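Local coordinates for protein CptN Toxin (Eubacterium rectale DSM 17629, PDB 4RMO) that acts as the toxin of a type III toxin-antitoxin system, probably an endoribonuclease held in check by the CptI RNA pseudoknots that bind it, at residues Val77-Asp80 with Ala86-Ile89; Pro20-Asn25 with Asp91-Ser96; Lys128-Leu133 with Pro144-Ile149. All blocks are in the same frame, centred on the assembly; numbering follows the deposited sequence.

Interactions 1 and 2 are buried and reach the same antiparallel sheet, the first within one hairpin and the second between a long loop and strand 93-96; interaction 3 is partly buried and joins the two C-terminal helices. Across all three the protein-protein chemistry is mainly apolar, built on Phe87, Phe93 and Ile146. What sets them apart is how they meet RNA: a calcium ion and a phosphate of chain F beside interaction 1, base edges of chain B at interaction 2, base faces of chain B at interaction 3. Interactions 2 and 3 are neighbours, Ile146 resting on the 91-96 segment, while Leu88 of interaction 1 packs on Lys23 of interaction 2.

Interaction 1 of 3, residues Val77-Asp80 with Ala86-Ile89; sequences VKLD and AFLI. With CA (calcium ion), chain Q; nucleotides of chain F.
Val77 and Phe87 meet in the beta hairpin of strands 75-78 and 84-87, part of the antiparallel sheet; the backbones pair between Val77 and Ser85 and between Phe87 and His75. Val77 CG1 approaches Phe87 CE1 to 3.5 Å, oblique to the ring. Its valine rotamer, with CG1 between the backbone N and the carbonyl carbon (chi1 69°), puts that methyl there. Leu79, just past the strand, brings CD2 to the ring edge near its plane, 4.0 Å from Phe87 CE1, so two aliphatic methyls gather about one corner of the phenyl. Tyr33, Ile48, Leu50 and Ile122 of helix 116-134 also touch this ring, making it part of the buried core.

The chain then turns outward to an RNA-binding metal site. Asp80 OD2 is hydrogen-bonded to Thr114 OG1, which together with the metal bond to OD1 would hold the carboxylate's rotation. The ion, calcium, bridges protein and antitoxin with six roughly octahedral ligands: Asp80 OD1 at 2.5 Å, OP2 of A14 of chain F at 2.2 Å, and four waters, with water 2 across from OD1 and water 3 across from OP2. Water 1 also donates to A14 OP1 at 3.2 Å.

Interaction 2 of 3, residues Pro20-Asn25 with Asp91-Ser96; sequences PYLKGN and DMFPIS. With nucleotides of chain B.
Leu22 and Phe93 are brought together by two different first torsions: Leu22 CG stands beside its backbone N, opposite the carbonyl carbon, whereas Phe93 CG lies between N and the carbonyl carbon (chi1 62°). Leu22 CD2 thereby comes to 3.8 Å from Phe93 CD2, obliquely to the ring, the side chains crossing at about a right angle. Bends at chi2 and chi3 (-96° at the latter) take Lys23 past Asp91, its CG and CD near OD2, while NZ goes on to the RNA. Backbone contact is indirect: water 5 accepts from Lys23 N at 2.7 Å and donates to Asp91 O at 3.0 Å.

Together the two segments read the first bases of chain B. Asp91 grips the guanine of G3 with both oxygens, OD1 taking N2 at 2.8 Å and OD2 taking N1 at 2.8 Å, the latter bond almost straight at 175°. Lys23 NZ donates to G3 O6 at 3.1 Å and to A2 N7 at 3.1 Å, so aspartate and lysine together match the donors and acceptor on the Watson-Crick edge of guanine (N1, N2 and O6). The base of A1 is met by backbone groups of the loop: its N6 is shared by the carbonyls of Pro20 and Leu22, and Gly24 N meets its N7 at 3.0 Å. Tyr21 O takes the N6 of A2.

Lys23 NZ has a further partner in Tyr57 of helix 54-65. Behind the contact, Phe13 of helix 11-17 meets both Leu22 and Phe93, Ile146 of helix 146-153 packs on Phe93, and strand 93-96 pairs with strand 44-51, Phe93 with Met47 and Ile95 with Tyr45.

Interaction 3 of 3, residues Lys128-Leu133 with Pro144-Ile149; sequences KVLGML and PDIQKI. With nucleotides of chain B.
Leu130 and Leu133 meet Ile146 on one side of helix 116-134, and on another side the same stretch of helix lies over flat bases of chain B. The adenine of A7 and the uracil of U26 lie edge to edge, with N6 of A7 2.9 Å from O4 of U26, an arrangement consistent with an A-U pair. Met132, a selenomethionine, sits on one face of the adenine, its CG 3.4 Å above C5 of A7; SE stays on that side but projects just outside the ring, towards the N7 and N6 edge. On the matching face of U26, Gly131 presents its bare CA near C2 and N3, and that CA also lies 3.3 Å from the ribose O2'. Farther along that face, Lys128 CA sits above O4 of U26, 3.5 Å away. The fully extended Lys128 chain runs past the pair to U6, where NZ makes a weak hydrogen bond to O2; a salt bridge to Asp72 gives it a second hold.

The protein contact itself is small and apolar. Ile146 CG1 stands between the backbone N and the carbonyl carbon (chi1 56°), and the chain beyond is extended, so CD1 reaches both leucines: it is 3.9 Å from Leu130 CD1 and 3.9 Å from Leu133 CD1. The helix bearing Ile146 is N-capped by Asp145, whose OD1 accepts from Lys148 N at 3.1 Å (161° at the hydrogen). That N-H comes from well above the carboxylate plane.

Thus helix 146-153 starts against helix 116-134, and both lean on the sheet: Trp46 of strand 44-51 touches Leu130 and Ile146, Phe93 and Pro94 of strand 93-96 pack against Ile146, and Ile149 reaches Phe13 and Met17 of helix 11-17.

Interaction 1 of 3, residues Val77-Asp80 with Ala86-Ile89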
loop_
_atom_site.group_PDB
_atom_site.type_symbol
_atom_site.label_atom_id
_atom_site.label_comp_id
_atom_site.label_asym_id
_atom_site.label_seq_id
_atom_site.Cartn_x
_atom_site.Cartn_y
_atom_site.Cartn_z
ATOM N N VAL A 77 -1.908 19.885 4.543
ATOM C CA VAL A 77 -1.834 18.855 5.535
ATOM C C VAL A 77 -1.344 19.417 6.869
ATOM O O VAL A 77 -0.630 20.428 6.933
ATOM C CB VAL A 77 -0.926 17.709 5.042
ATOM C CG1 VAL A 77 0.522 18.135 4.967
ATOM C CG2 VAL A 77 -1.058 16.478 5.929
ATOM N N LYS A 78 -1.760 18.768 7.947
ATOM C CA LYS A 78 -1.358 19.139 9.292
ATOM C C LYS A 78 0.051 18.625 9.487
ATOM O O LYS A 78 0.297 17.421 9.361
ATOM C CB LYS A 78 -2.317 18.486 10.295
ATOM C CG LYS A 78 -2.692 19.330 11.483
ATOM C CD LYS A 78 -3.713 18.635 12.391
ATOM C CE LYS A 78 -5.104 18.836 11.817
ATOM N NZ LYS A 78 -6.242 18.337 12.631
ATOM N N LEU A 79 0.968 19.514 9.838
ATOM C CA LEU A 79 2.354 19.082 10.152
ATOM C C LEU A 79 2.460 18.614 11.599
ATOM O O LEU A 79 1.507 18.710 12.375
ATOM C CB LEU A 79 3.344 20.213 9.925
ATOM C CG LEU A 79 3.282 20.840 8.537
ATOM C CD1 LEU A 79 4.389 21.859 8.401
ATOM C CD2 LEU A 79 3.417 19.756 7.472
ATOM N N ASP A 80 3.637 18.148 11.970
ATOM C CA ASP A 80 3.883 17.639 13.309
ATOM C C ASP A 80 3.847 18.754 14.406
ATOM O O ASP A 80 3.888 18.443 15.584
ATOM C CB ASP A 80 5.212 16.869 13.360
ATOM C CG ASP A 80 5.234 15.650 12.426
ATOM O OD1 ASP A 80 4.148 15.218 12.026
ATOM O OD2 ASP A 80 6.312 15.134 12.110
ATOM N N ALA A 86 -0.130 24.747 3.800
ATOM C CA ALA A 86 -0.268 24.581 2.399
ATOM C C ALA A 86 1.088 24.454 1.698
ATOM O O ALA A 86 1.944 25.289 1.866
ATOM C CB ALA A 86 -1.037 25.742 1.810
ATOM N N PHE A 87 1.245 23.385 0.923
ATOM C CA PHE A 87 2.415 23.100 0.141
ATOM C C PHE A 87 2.107 23.651 -1.227
ATOM O O PHE A 87 1.191 23.153 -1.880
ATOM C CB PHE A 87 2.637 21.612 0.030
ATOM C CG PHE A 87 3.210 20.971 1.271
ATOM C CD1 PHE A 87 2.457 20.862 2.444
ATOM C CD2 PHE A 87 4.459 20.399 1.241
ATOM C CE1 PHE A 87 2.972 20.232 3.545
ATOM C CE2 PHE A 87 4.981 19.764 2.334
ATOM C CZ PHE A 87 4.246 19.701 3.497
ATOM N N LEU A 88 2.805 24.708 -1.633
ATOM C CA LEU A 88 2.517 25.343 -2.907
ATOM C C LEU A 88 3.382 24.652 -3.960
ATOM O O LEU A 88 4.399 25.164 -4.418
ATOM C CB LEU A 88 2.734 26.830 -2.888
ATOM C CG LEU A 88 2.077 27.668 -1.781
ATOM C CD1 LEU A 88 2.028 29.161 -2.134
ATOM C CD2 LEU A 88 0.744 27.171 -1.351
ATOM N N ILE A 89 2.935 23.465 -4.339
ATOM C CA ILE A 89 3.688 22.618 -5.230
ATOM C C ILE A 89 3.813 23.334 -6.587
ATOM O O ILE A 89 4.827 23.205 -7.274
ATOM C CB ILE A 89 2.985 21.250 -5.375
ATOM C CG1 ILE A 89 2.778 20.651 -3.973
ATOM C CG2 ILE A 89 3.801 20.326 -6.245
ATOM C CD1 ILE A 89 2.203 19.242 -3.947
HETATM CA CA CA Q . 2.696 13.763 13.402
ATOM P P A F 14 5.101 13.377 15.906
ATOM O OP1 A F 14 4.265 13.836 17.013
ATOM O OP2 A F 14 4.541 13.494 14.502
ATOM O "O5'" A F 14 6.489 14.149 15.959
ATOM C "C5'" A F 14 7.511 13.860 14.995
ATOM C "C4'" A F 14 8.775 14.600 15.347
ATOM O "O4'" A F 14 8.485 16.022 15.433
ATOM C "C3'" A F 14 9.323 14.252 16.716
ATOM O "O3'" A F 14 10.143 13.103 16.707
ATOM C "C2'" A F 14 10.110 15.508 17.067
ATOM O "O2'" A F 14 11.379 15.524 16.455
ATOM C "C1'" A F 14 9.210 16.597 16.500
ATOM N N9 A F 14 8.266 17.191 17.463
ATOM C C8 A F 14 6.906 17.373 17.365
ATOM N N7 A F 14 6.388 18.028 18.377
ATOM C C5 A F 14 7.488 18.327 19.177
ATOM C C6 A F 14 7.619 19.037 20.394
ATOM N N6 A F 14 6.592 19.563 21.053
ATOM N N1 A F 14 8.861 19.190 20.904
ATOM C C2 A F 14 9.891 18.637 20.252
ATOM N N3 A F 14 9.898 17.966 19.093
ATOM C C4 A F 14 8.651 17.851 18.604
HETATM O O HOH W 1 1.999 15.203 15.279
HETATM O O HOH W 2 1.920 12.122 14.938
HETATM O O HOH W 3 0.827 13.478 11.783
HETATM O O HOH W 4 3.487 12.047 11.856
#

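Interaction 2 of 3, residues Pro20-Asn25 with Asp91-Ser96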
loop_
_atom_site.group_PDB
_atom_site.type_symbol
_atom_site.label_atom_id
_atom_site.label_comp_id
_atom_site.label_asym_id
_atom_site.label_seq_id
_atom_site.Cartn_x
_atom_site.Cartn_y
_atom_site.Cartn_z
ATOM N N PRO A 20 10.799 37.397 -9.726
ATOM C CA PRO A 20 9.707 38.037 -9.000
ATOM C C PRO A 20 8.536 37.124 -8.706
ATOM O O PRO A 20 7.596 37.549 -8.015
ATOM C CB PRO A 20 9.257 39.161 -9.954
ATOM C CG PRO A 20 9.626 38.645 -11.315
ATOM C CD PRO A 20 10.888 37.859 -11.123
ATOM N N TYR A 21 8.529 35.899 -9.243
ATOM C CA TYR A 21 7.364 35.032 -9.022
ATOM C C TYR A 21 7.585 33.900 -8.001
ATOM O O TYR A 21 6.614 33.251 -7.597
ATOM C CB TYR A 21 6.809 34.516 -10.336
ATOM C CG TYR A 21 6.434 35.614 -11.313
ATOM C CD1 TYR A 21 5.776 36.765 -10.895
ATOM C CD2 TYR A 21 6.698 35.479 -12.681
ATOM C CE1 TYR A 21 5.409 37.769 -11.784
ATOM C CE2 TYR A 21 6.334 36.474 -13.586
ATOM C CZ TYR A 21 5.678 37.617 -13.116
ATOM O OH TYR A 21 5.333 38.618 -13.967
ATOM N N LEU A 22 8.821 33.701 -7.547
ATOM C CA LEU A 22 9.054 32.782 -6.437
ATOM C C LEU A 22 8.315 33.312 -5.246
ATOM O O LEU A 22 8.183 34.542 -5.075
ATOM C CB LEU A 22 10.545 32.676 -6.109
ATOM C CG LEU A 22 11.422 31.940 -7.136
ATOM C CD1 LEU A 22 12.880 32.198 -6.785
ATOM C CD2 LEU A 22 11.086 30.465 -7.153
ATOM N N LYS A 23 7.831 32.424 -4.392
ATOM C CA LYS A 23 7.210 32.891 -3.137
ATOM C C LYS A 23 8.290 33.564 -2.271
ATOM O O LYS A 23 9.346 32.996 -2.008
ATOM C CB LYS A 23 6.604 31.738 -2.368
ATOM C CG LYS A 23 5.248 31.270 -2.855
ATOM C CD LYS A 23 4.211 32.276 -3.192
ATOM C CE LYS A 23 3.338 32.474 -2.041
ATOM N NZ LYS A 23 2.173 33.268 -2.419
ATOM N N GLY A 24 7.991 34.749 -1.788
ATOM C CA GLY A 24 8.990 35.545 -1.026
ATOM C C GLY A 24 9.474 34.803 0.209
ATOM O O GLY A 24 8.653 34.265 0.985
ATOM N N ASN A 25 10.773 34.859 0.448
ATOM C CA ASN A 25 11.372 34.153 1.542
ATOM C C ASN A 25 11.102 34.762 2.913
ATOM O O ASN A 25 11.411 34.153 3.954
ATOM C CB ASN A 25 12.891 34.107 1.290
ATOM C CG ASN A 25 13.562 32.982 1.977
ATOM O OD1 ASN A 25 14.713 33.103 2.468
ATOM N ND2 ASN A 25 12.892 31.880 2.034
ATOM N N ASP A 91 4.654 26.144 -7.095
ATOM C CA ASP A 91 5.752 27.099 -7.067
ATOM C C ASP A 91 7.045 26.442 -6.670
ATOM O O ASP A 91 7.969 27.086 -6.155
ATOM C CB ASP A 91 5.427 28.220 -6.101
ATOM C CG ASP A 91 4.300 29.075 -6.590
ATOM O OD1 ASP A 91 4.242 29.361 -7.793
ATOM O OD2 ASP A 91 3.482 29.533 -5.757
HETATM N N MSE A 92 7.122 25.154 -6.900
HETATM C CA MSE A 92 8.340 24.428 -6.553
HETATM C C MSE A 92 9.489 24.864 -7.421
HETATM O O MSE A 92 9.278 25.341 -8.549
HETATM C CB MSE A 92 8.118 22.942 -6.743
HETATM C CG MSE A 92 7.898 22.607 -8.226
HETATM SE SE MSE A 92 7.351 20.719 -8.399
HETATM C CE MSE A 92 8.996 19.823 -7.850
ATOM N N PHE A 93 10.707 24.637 -6.944
ATOM C CA PHE A 93 11.872 25.150 -7.643
ATOM C C PHE A 93 13.125 24.460 -7.207
ATOM O O PHE A 93 13.146 23.808 -6.171
ATOM C CB PHE A 93 12.025 26.660 -7.349
ATOM C CG PHE A 93 12.258 26.954 -5.882
ATOM C CD1 PHE A 93 13.527 26.949 -5.347
ATOM C CD2 PHE A 93 11.204 27.242 -5.062
ATOM C CE1 PHE A 93 13.744 27.248 -4.031
ATOM C CE2 PHE A 93 11.393 27.517 -3.722
ATOM C CZ PHE A 93 12.689 27.507 -3.199
ATOM N N PRO A 94 14.183 24.579 -7.995
ATOM C CA PRO A 94 15.411 23.867 -7.669
ATOM C C PRO A 94 16.420 24.680 -6.938
ATOM O O PRO A 94 16.421 25.890 -7.027
ATOM C CB PRO A 94 15.966 23.520 -9.032
ATOM C CG PRO A 94 15.526 24.649 -9.900
ATOM C CD PRO A 94 14.234 25.167 -9.336
ATOM N N ILE A 95 17.284 24.007 -6.206
ATOM C CA ILE A 95 18.261 24.682 -5.400
ATOM C C ILE A 95 19.496 23.788 -5.203
ATOM O O ILE A 95 19.452 22.596 -5.489
ATOM C CB ILE A 95 17.662 25.035 -4.042
ATOM C CG1 ILE A 95 18.436 26.156 -3.388
ATOM C CG2 ILE A 95 17.651 23.852 -3.089
ATOM C CD1 ILE A 95 17.591 26.940 -2.409
ATOM N N SER A 96 20.604 24.375 -4.772
ATOM C CA SER A 96 21.804 23.605 -4.468
ATOM C C SER A 96 22.153 23.824 -3.030
ATOM O O SER A 96 21.662 24.750 -2.387
ATOM C CB SER A 96 22.999 24.032 -5.368
ATOM O OG SER A 96 23.381 25.370 -5.142
ATOM P P G B 3 -4.032 37.359 -5.180
ATOM O OP1 G B 3 -5.349 37.951 -5.286
ATOM O OP2 G B 3 -3.821 36.219 -4.231
ATOM O "O5'" G B 3 -3.480 36.808 -6.555
ATOM C "C5'" G B 3 -3.368 37.645 -7.709
ATOM C "C4'" G B 3 -2.473 36.979 -8.734
ATOM O "O4'" G B 3 -1.152 36.799 -8.148
ATOM C "C3'" G B 3 -2.886 35.584 -9.172
ATOM O "O3'" G B 3 -3.786 35.612 -10.280
ATOM C "C2'" G B 3 -1.559 34.989 -9.608
ATOM O "O2'" G B 3 -1.180 35.349 -10.919
ATOM C "C1'" G B 3 -0.606 35.569 -8.566
ATOM N N9 G B 3 -0.457 34.707 -7.396
ATOM C C8 G B 3 -1.211 34.730 -6.253
ATOM N N7 G B 3 -0.887 33.794 -5.404
ATOM C C5 G B 3 0.165 33.128 -6.014
ATOM C C6 G B 3 0.929 32.030 -5.570
ATOM O O6 G B 3 0.861 31.435 -4.495
ATOM N N1 G B 3 1.896 31.666 -6.504
ATOM C C2 G B 3 2.072 32.258 -7.726
ATOM N N2 G B 3 3.032 31.741 -8.504
ATOM N N3 G B 3 1.358 33.283 -8.155
ATOM C C4 G B 3 0.439 33.674 -7.247
ATOM O "O5'" A B 1 3.292 34.732 0.899
ATOM C "C5'" A B 1 2.735 35.688 1.857
ATOM C "C4'" A B 1 2.395 37.013 1.214
ATOM O "O4'" A B 1 3.598 37.675 0.754
ATOM C "C3'" A B 1 1.501 36.969 -0.020
ATOM O "O3'" A B 1 0.141 36.881 0.364
ATOM C "C2'" A B 1 1.833 38.289 -0.689
ATOM O "O2'" A B 1 1.210 39.373 -0.047
ATOM C "C1'" A B 1 3.340 38.365 -0.457
ATOM N N9 A B 1 4.137 37.742 -1.505
ATOM C C8 A B 1 4.857 36.577 -1.430
ATOM N N7 A B 1 5.501 36.277 -2.533
ATOM C C5 A B 1 5.210 37.330 -3.384
ATOM C C6 A B 1 5.568 37.596 -4.717
ATOM N N6 A B 1 6.355 36.809 -5.442
ATOM N N1 A B 1 5.096 38.730 -5.279
ATOM C C2 A B 1 4.300 39.524 -4.546
ATOM N N3 A B 1 3.870 39.368 -3.297
ATOM C C4 A B 1 4.366 38.240 -2.765
ATOM P P A B 2 -0.913 36.098 -0.570
ATOM O OP1 A B 2 -2.196 36.156 0.121
ATOM O OP2 A B 2 -0.325 34.785 -0.934
ATOM O "O5'" A B 2 -0.935 36.953 -1.910
ATOM C "C5'" A B 2 -1.456 38.305 -1.915
ATOM C "C4'" A B 2 -1.125 38.951 -3.234
ATOM O "O4'" A B 2 0.324 38.943 -3.425
ATOM C "C3'" A B 2 -1.649 38.234 -4.485
ATOM O "O3'" A B 2 -2.985 38.546 -4.832
ATOM C "C2'" A B 2 -0.715 38.761 -5.560
ATOM O "O2'" A B 2 -1.011 40.086 -5.906
ATOM C "C1'" A B 2 0.613 38.766 -4.812
ATOM N N9 A B 2 1.339 37.522 -4.968
ATOM C C8 A B 2 1.475 36.491 -4.075
ATOM N N7 A B 2 2.253 35.525 -4.500
ATOM C C5 A B 2 2.698 35.977 -5.732
ATOM C C6 A B 2 3.564 35.418 -6.685
ATOM N N6 A B 2 4.164 34.231 -6.533
ATOM N N1 A B 2 3.805 36.129 -7.806
ATOM C C2 A B 2 3.205 37.315 -7.954
ATOM N N3 A B 2 2.371 37.946 -7.127
ATOM C C4 A B 2 2.165 37.218 -6.018
HETATM O O HOH W 5 8.452 29.782 -4.821
#

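Interaction 3 of 3, residues Lys128-Leu133 with Pro144-Ile149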
loop_
_atom_site.group_PDB
_atom_site.type_symbol
_atom_site.label_atom_id
_atom_site.label_comp_id
_atom_site.label_asym_id
_atom_site.label_seq_id
_atom_site.Cartn_x
_atom_site.Cartn_y
_atom_site.Cartn_z
ATOM N N LYS A 128 4.258 15.020 -10.873
ATOM C CA LYS A 128 3.295 15.380 -11.852
ATOM C C LYS A 128 3.388 16.890 -12.204
ATOM O O LYS A 128 3.415 17.270 -13.375
ATOM C CB LYS A 128 1.911 15.076 -11.330
ATOM C CG LYS A 128 0.826 15.390 -12.318
ATOM C CD LYS A 128 -0.535 14.869 -11.899
ATOM C CE LYS A 128 -1.614 15.380 -12.868
ATOM N NZ LYS A 128 -3.027 15.134 -12.420
ATOM N N VAL A 129 3.410 17.739 -11.187
ATOM C CA VAL A 129 3.461 19.150 -11.425
ATOM C C VAL A 129 4.747 19.528 -12.174
ATOM O O VAL A 129 4.719 20.302 -13.123
ATOM C CB VAL A 129 3.356 19.937 -10.125
ATOM C CG1 VAL A 129 3.857 21.355 -10.334
ATOM C CG2 VAL A 129 1.926 19.931 -9.640
ATOM N N LEU A 130 5.869 18.997 -11.731
ATOM C CA LEU A 130 7.122 19.288 -12.399
ATOM C C LEU A 130 7.085 18.805 -13.856
ATOM O O LEU A 130 7.640 19.450 -14.755
ATOM C CB LEU A 130 8.266 18.660 -11.661
ATOM C CG LEU A 130 9.637 18.891 -12.281
ATOM C CD1 LEU A 130 9.897 20.370 -12.385
ATOM C CD2 LEU A 130 10.704 18.186 -11.452
ATOM N N GLY A 131 6.445 17.667 -14.094
ATOM C CA GLY A 131 6.357 17.128 -15.453
ATOM C C GLY A 131 5.597 18.061 -16.361
ATOM O O GLY A 131 5.968 18.268 -17.508
HETATM N N MSE A 132 4.522 18.593 -15.832
HETATM C CA MSE A 132 3.698 19.520 -16.545
HETATM C C MSE A 132 4.375 20.889 -16.768
HETATM O O MSE A 132 4.303 21.436 -17.865
HETATM C CB MSE A 132 2.404 19.716 -15.764
HETATM C CG MSE A 132 1.479 18.501 -15.861
HETATM SE SE MSE A 132 0.076 18.604 -14.744
HETATM C CE MSE A 132 -0.939 19.700 -15.603
ATOM N N LEU A 133 5.059 21.404 -15.740
ATOM C CA LEU A 133 5.830 22.630 -15.883
ATOM C C LEU A 133 6.887 22.510 -16.988
ATOM O O LEU A 133 7.057 23.415 -17.771
ATOM C CB LEU A 133 6.533 22.986 -14.561
ATOM C CG LEU A 133 5.592 23.386 -13.437
ATOM C CD1 LEU A 133 6.386 23.619 -12.134
ATOM C CD2 LEU A 133 4.824 24.639 -13.832
ATOM N N PRO A 144 7.123 31.104 -11.608
ATOM C CA PRO A 144 8.590 31.235 -11.584
ATOM C C PRO A 144 9.235 30.565 -12.757
ATOM O O PRO A 144 8.767 29.506 -13.185
ATOM C CB PRO A 144 9.018 30.503 -10.324
ATOM C CG PRO A 144 7.816 30.017 -9.676
ATOM C CD PRO A 144 6.594 30.512 -10.393
ATOM N N ASP A 145 10.367 31.118 -13.193
ATOM C CA ASP A 145 11.146 30.570 -14.313
ATOM C C ASP A 145 12.157 29.592 -13.797
ATOM O O ASP A 145 13.345 29.893 -13.616
ATOM C CB ASP A 145 11.809 31.706 -15.087
ATOM C CG ASP A 145 12.440 31.248 -16.397
ATOM O OD1 ASP A 145 12.600 30.033 -16.659
ATOM O OD2 ASP A 145 12.837 32.142 -17.134
ATOM N N ILE A 146 11.657 28.408 -13.501
ATOM C CA ILE A 146 12.507 27.376 -12.904
ATOM C C ILE A 146 13.553 26.808 -13.886
ATOM O O ILE A 146 14.640 26.383 -13.449
ATOM C CB ILE A 146 11.685 26.230 -12.288
ATOM C CG1 ILE A 146 10.734 25.600 -13.312
ATOM C CG2 ILE A 146 10.892 26.755 -11.109
ATOM C CD1 ILE A 146 10.140 24.283 -12.832
ATOM N N GLN A 147 13.264 26.870 -15.183
ATOM C CA GLN A 147 14.278 26.497 -16.186
ATOM C C GLN A 147 15.540 27.399 -16.060
ATOM O O GLN A 147 16.676 26.924 -15.999
ATOM C CB GLN A 147 13.690 26.564 -17.600
ATOM C CG GLN A 147 14.574 25.984 -18.704
ATOM C CD GLN A 147 14.998 24.525 -18.453
ATOM O OE1 GLN A 147 14.298 23.750 -17.765
ATOM N NE2 GLN A 147 16.136 24.133 -19.042
ATOM N N LYS A 148 15.326 28.688 -15.965
ATOM C CA LYS A 148 16.432 29.607 -15.821
ATOM C C LYS A 148 17.239 29.305 -14.548
ATOM O O LYS A 148 18.468 29.223 -14.592
ATOM C CB LYS A 148 15.911 31.047 -15.799
ATOM C CG LYS A 148 16.999 32.102 -15.830
ATOM C CD LYS A 148 16.381 33.485 -15.951
ATOM C CE LYS A 148 17.200 34.465 -15.126
ATOM N NZ LYS A 148 17.004 35.886 -15.524
ATOM N N ILE A 149 16.534 29.083 -13.433
ATOM C CA ILE A 149 17.209 28.745 -12.160
ATOM C C ILE A 149 17.979 27.440 -12.275
ATOM O O ILE A 149 19.134 27.347 -11.866
ATOM C CB ILE A 149 16.213 28.634 -10.984
ATOM C CG1 ILE A 149 15.512 29.974 -10.747
ATOM C CG2 ILE A 149 16.970 28.250 -9.721
ATOM C CD1 ILE A 149 14.277 29.874 -9.885
ATOM P P A B 7 -5.646 18.457 -19.032
ATOM O OP1 A B 7 -6.716 19.376 -19.469
ATOM O OP2 A B 7 -5.937 17.091 -18.555
ATOM O "O5'" A B 7 -4.643 18.261 -20.232
ATOM C "C5'" A B 7 -4.118 19.396 -20.908
ATOM C "C4'" A B 7 -2.694 19.134 -21.322
ATOM O "O4'" A B 7 -1.821 19.247 -20.180
ATOM C "C3'" A B 7 -2.351 17.766 -21.893
ATOM O "O3'" A B 7 -2.726 17.649 -23.267
ATOM C "C2'" A B 7 -0.837 17.749 -21.721
ATOM O "O2'" A B 7 -0.153 18.466 -22.727
ATOM C "C1'" A B 7 -0.665 18.456 -20.369
ATOM N N9 A B 7 -0.567 17.538 -19.230
ATOM C C8 A B 7 -1.598 17.145 -18.410
ATOM N N7 A B 7 -1.254 16.253 -17.520
ATOM C C5 A B 7 0.103 16.084 -17.729
ATOM C C6 A B 7 1.049 15.285 -17.088
ATOM N N6 A B 7 0.753 14.482 -16.060
ATOM N N1 A B 7 2.322 15.330 -17.542
ATOM C C2 A B 7 2.603 16.137 -18.583
ATOM N N3 A B 7 1.786 16.922 -19.281
ATOM C C4 A B 7 0.539 16.860 -18.787
ATOM P P U B 26 9.778 10.746 -13.228
ATOM O OP1 U B 26 11.207 10.538 -12.888
ATOM O OP2 U B 26 8.861 11.517 -12.342
ATOM O "O5'" U B 26 9.564 11.497 -14.625
ATOM C "C5'" U B 26 10.305 11.095 -15.816
ATOM C "C4'" U B 26 10.013 12.057 -16.939
ATOM O "O4'" U B 26 8.571 12.101 -17.157
ATOM C "C3'" U B 26 10.443 13.499 -16.692
ATOM O "O3'" U B 26 10.799 14.077 -17.929
ATOM C "C2'" U B 26 9.150 14.153 -16.209
ATOM O "O2'" U B 26 9.033 15.544 -16.410
ATOM C "C1'" U B 26 8.104 13.426 -17.060
ATOM N N1 U B 26 6.774 13.400 -16.435
ATOM C C2 U B 26 5.753 14.076 -17.058
ATOM O O2 U B 26 5.911 14.693 -18.099
ATOM N N3 U B 26 4.549 14.036 -16.401
ATOM C C4 U B 26 4.270 13.400 -15.208
ATOM O O4 U B 26 3.125 13.442 -14.746
ATOM C C5 U B 26 5.368 12.694 -14.646
ATOM C C6 U B 26 6.562 12.744 -15.245
ATOM P P U B 6 -6.476 23.908 -16.292
ATOM O OP1 U B 6 -7.115 23.231 -17.438
ATOM O OP2 U B 6 -7.253 24.137 -15.051
ATOM O "O5'" U B 6 -5.134 23.105 -15.990
ATOM C "C5'" U B 6 -4.218 22.804 -17.060
ATOM C "C4'" U B 6 -3.940 21.318 -17.101
ATOM O "O4'" U B 6 -3.325 20.923 -15.831
ATOM C "C3'" U B 6 -5.155 20.397 -17.264
ATOM O "O3'" U B 6 -4.730 19.210 -17.932
ATOM C "C2'" U B 6 -5.470 20.030 -15.820
ATOM O "O2'" U B 6 -6.262 18.871 -15.694
ATOM C "C1'" U B 6 -4.058 19.868 -15.254
ATOM N N1 U B 6 -3.989 19.986 -13.791
ATOM C C2 U B 6 -3.686 18.854 -13.062
ATOM O O2 U B 6 -3.333 17.811 -13.579
ATOM N N3 U B 6 -3.699 19.024 -11.702
ATOM C C4 U B 6 -4.023 20.168 -11.007
ATOM O O4 U B 6 -3.971 20.168 -9.775
ATOM C C5 U B 6 -4.361 21.283 -11.831
ATOM C C6 U B 6 -4.345 21.151 -13.164
#